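Local coordinates for alcohol oxidase (Myceliophthora thermophila, PDB 6F74), which binds FAD as a flavoprotein of the vanillyl-alcohol oxidase type and probably catalyses the oxygen-dependent oxidation of an alcohol substrate, at residues A[65-70]-A[76-81]. Numbering follows the deposited sequence.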
ATOM      1  N   GLN A  65       5.492  -8.109 -23.908  1.00 21.79           N
ATOM      2  CA  GLN A  65       5.071  -8.863 -25.136  1.00 22.21           C
ATOM      3  C   GLN A  65       6.156  -9.004 -26.212  1.00 22.98           C
ATOM      4  O   GLN A  65       6.158  -9.964 -26.990  1.00 23.48           O
ATOM      5  CB  GLN A  65       3.799  -8.288 -25.763  1.00 21.94           C
ATOM      6  CG  GLN A  65       3.909  -6.828 -26.211  1.00 21.88           C
ATOM      7  CD  GLN A  65       2.748  -6.384 -27.070  1.00 21.78           C
ATOM      8  OE1 GLN A  65       1.690  -7.013 -27.119  1.00 21.60           O
ATOM      9  NE2 GLN A  65       2.913  -5.245 -27.677  1.00 21.92           N
ATOM     10  N   SER A  66       7.092  -8.053 -26.244  1.00 23.13           N
ATOM     11  CA  SER A  66       8.228  -8.109 -27.161  1.00 23.92           C
ATOM     12  C   SER A  66       9.180  -9.294 -26.948  1.00 24.44           C
ATOM     13  O   SER A  66       9.972  -9.603 -27.839  1.00 25.22           O
ATOM     14  CB  SER A  66       9.006  -6.792 -27.110  1.00 23.99           C
ATOM     15  OG  SER A  66       9.705  -6.640 -25.890  1.00 23.76           O
ATOM     16  N   CYS A  67       9.108  -9.937 -25.790  1.00 24.10           N
ATOM     17  CA  CYS A  67       9.889 -11.132 -25.479  1.00 24.58           C
ATOM     18  C   CYS A  67       9.363 -12.424 -26.108  1.00 25.00           C
ATOM     19  O   CYS A  67      10.011 -13.457 -25.995  1.00 25.55           O
ATOM     20  CB  CYS A  67       9.991 -11.315 -23.944  1.00 24.08           C
ATOM     21  SG  CYS A  67      10.900  -9.990 -23.104  1.00 23.79           S
ATOM     22  N   TYR A  68       8.192 -12.370 -26.734  1.00 24.78           N
ATOM     23  CA  TYR A  68       7.515 -13.573 -27.213  1.00 25.11           C
ATOM     24  C   TYR A  68       7.337 -13.577 -28.736  1.00 25.67           C
ATOM     25  O   TYR A  68       7.205 -12.522 -29.372  1.00 25.54           O
ATOM     26  CB  TYR A  68       6.173 -13.739 -26.476  1.00 24.40           C
ATOM     27  CG  TYR A  68       6.336 -13.886 -24.979  1.00 23.95           C
ATOM     28  CD1 TYR A  68       6.528 -12.759 -24.176  1.00 23.36           C
ATOM     29  CD2 TYR A  68       6.342 -15.147 -24.369  1.00 24.21           C
ATOM     30  CE1 TYR A  68       6.677 -12.871 -22.802  1.00 22.98           C
ATOM     31  CE2 TYR A  68       6.463 -15.287 -22.989  1.00 23.83           C
ATOM     32  CZ  TYR A  68       6.645 -14.153 -22.211  1.00 23.21           C
ATOM     33  OH  TYR A  68       6.773 -14.297 -20.839  1.00 22.88           O
ATOM     34  N   ASP A  69       7.296 -14.765 -29.318  1.00 26.33           N
ATOM     35  CA  ASP A  69       7.080 -14.941 -30.775  1.00 26.96           C
ATOM     36  C   ASP A  69       5.777 -14.362 -31.253  1.00 26.45           C
ATOM     37  O   ASP A  69       4.779 -14.462 -30.579  1.00 25.83           O
ATOM     38  CB  ASP A  69       7.073 -16.421 -31.178  1.00 27.75           C
ATOM     39  CG  ASP A  69       8.382 -17.073 -31.021  1.00 28.50           C
ATOM     40  OD1 ASP A  69       9.388 -16.362 -30.853  1.00 28.54           O
ATOM     41  OD2 ASP A  69       8.421 -18.326 -31.064  1.00 29.12           O
ATOM     42  N   GLY A  70       5.796 -13.823 -32.467  1.00 26.82           N
ATOM     43  CA  GLY A  70       4.629 -13.165 -33.066  1.00 26.42           C
ATOM     44  C   GLY A  70       4.970 -11.774 -33.595  1.00 26.36           C
ATOM     45  O   GLY A  70       6.126 -11.341 -33.503  1.00 26.65           O
ATOM     46  N   ASP A  76      15.490  -6.427 -28.695  1.00 27.70           N
ATOM     47  CA  ASP A  76      16.007  -5.163 -28.101  1.00 27.54           C
ATOM     48  C   ASP A  76      15.043  -4.565 -27.121  1.00 26.51           C
ATOM     49  O   ASP A  76      15.412  -4.193 -26.015  1.00 26.17           O
ATOM     50  CB  ASP A  76      16.267  -4.090 -29.193  1.00 28.14           C
ATOM     51  CG  ASP A  76      17.315  -4.480 -30.173  1.00 29.28           C
ATOM     52  OD1 ASP A  76      18.306  -5.033 -29.652  1.00 29.63           O
ATOM     53  OD2 ASP A  76      17.136  -4.270 -31.418  1.00 29.83           O
ATOM     54  N   ARG A  77      13.792  -4.456 -27.528  1.00 26.06           N
ATOM     55  CA  ARG A  77      12.739  -3.982 -26.595  1.00 25.11           C
ATOM     56  C   ARG A  77      12.643  -4.942 -25.399  1.00 24.62           C
ATOM     57  O   ARG A  77      12.583  -4.498 -24.254  1.00 24.09           O
ATOM     58  CB  ARG A  77      11.411  -3.852 -27.316  1.00 24.81           C
ATOM     59  CG  ARG A  77      10.252  -3.267 -26.531  1.00 23.95           C
ATOM     60  CD  ARG A  77      10.534  -1.926 -25.864  1.00 23.77           C
ATOM     61  NE  ARG A  77       9.415  -1.524 -24.984  1.00 22.98           N
ATOM     62  CZ  ARG A  77       9.430  -0.485 -24.129  1.00 22.70           C
ATOM     63  NH1 ARG A  77      10.442   0.341 -24.108  1.00 23.14           N
ATOM     64  NH2 ARG A  77       8.405  -0.238 -23.316  1.00 22.05           N
ATOM     65  N   CYS A  78      12.677  -6.255 -25.667  1.00 24.89           N
ATOM     66  CA  CYS A  78      12.589  -7.251 -24.621  1.00 24.55           C
ATOM     67  C   CYS A  78      13.670  -7.091 -23.560  1.00 24.59           C
ATOM     68  O   CYS A  78      13.369  -7.140 -22.370  1.00 24.00           O
ATOM     69  CB  CYS A  78      12.651  -8.659 -25.214  1.00 25.07           C
ATOM     70  SG  CYS A  78      12.767  -9.964 -23.966  1.00 24.90           S
ATOM     71  N   ALA A  79      14.911  -6.893 -23.995  1.00 25.32           N
ATOM     72  CA  ALA A  79      16.047  -6.692 -23.088  1.00 25.46           C
ATOM     73  C   ALA A  79      15.932  -5.412 -22.266  1.00 24.92           C
ATOM     74  O   ALA A  79      16.263  -5.387 -21.072  1.00 24.61           O
ATOM     75  CB  ALA A  79      17.357  -6.676 -23.891  1.00 26.47           C
ATOM     76  N   TYR A  80      15.465  -4.344 -22.906  1.00 24.87           N
ATOM     77  CA  TYR A  80      15.183  -3.100 -22.188  1.00 24.39           C
ATOM     78  C   TYR A  80      14.131  -3.358 -21.095  1.00 23.51           C
ATOM     79  O   TYR A  80      14.295  -2.964 -19.940  1.00 23.16           O
ATOM     80  CB  TYR A  80      14.684  -2.014 -23.155  1.00 24.52           C
ATOM     81  CG  TYR A  80      14.442  -0.716 -22.448  1.00 24.16           C
ATOM     82  CD1 TYR A  80      15.503   0.086 -22.092  1.00 24.56           C
ATOM     83  CD2 TYR A  80      13.156  -0.322 -22.069  1.00 23.47           C
ATOM     84  CE1 TYR A  80      15.316   1.278 -21.432  1.00 24.32           C
ATOM     85  CE2 TYR A  80      12.971   0.881 -21.350  1.00 23.21           C
ATOM     86  CZ  TYR A  80      14.062   1.666 -21.066  1.00 23.66           C
ATOM     87  OH  TYR A  80      13.925   2.837 -20.343  1.00 23.50           O
ATOM     88  N   VAL A  81      13.060  -4.040 -21.463  1.00 23.21           N
ATOM     89  CA  VAL A  81      11.979  -4.345 -20.518  1.00 22.46           C
ATOM     90  C   VAL A  81      12.468  -5.238 -19.383  1.00 22.35           C
ATOM     91  O   VAL A  81      12.106  -5.034 -18.214  1.00 21.83           O
ATOM     92  CB  VAL A  81      10.749  -4.970 -21.234  1.00 22.27           C
ATOM     93  CG1 VAL A  81       9.718  -5.437 -20.220  1.00 21.62           C
ATOM     94  CG2 VAL A  81      10.111  -3.929 -22.130  1.00 22.27           C
TER
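A disulfide between Cys67 and Cys78 ties the single 3-10 turn 65-67 to the helix 75-84 that follows it in the chain. The covalent link is defined by the Cys67 SG to Cys78 SG distance of 2.1 Å, and its dihedral of 97° lies near the right angle at which a disulfide is relaxed. The two sulfurs reach each other by different torsions: Cys78 extends SG anti to its backbone N (chi1 172°), whereas Cys67 holds SG beside its own N and anti to its carbonyl carbon. With this bridge the backbones come close, Cys67 CA standing 4.8 Å from Cys78 CA.

Ser66 fills the flank of the bridge. Its OG approaches the first turn of helix 75-84, 3.0 Å from Cys78 N, but the angle is too poor for a hydrogen bond, so the approach counts as packing. Alongside, Ser66 CB lies 3.8 Å from Arg77 CG, touching the aliphatic root of the arginine; beyond it the chain bends at chi2 (53°) and carries the guanidinium away from Ser66.

Outside the bridge, Cys67 O accepts a hydrogen bond from Tyr111 OH, and backbone bonding joins Ser66 to Asp74 near the helix start. Three of the four touching residues are buried, and the contact lies away from the FAD site: a local disulfide, eleven residues apart in sequence, that pins the 3-10 turn of a loop to the start of the following helix.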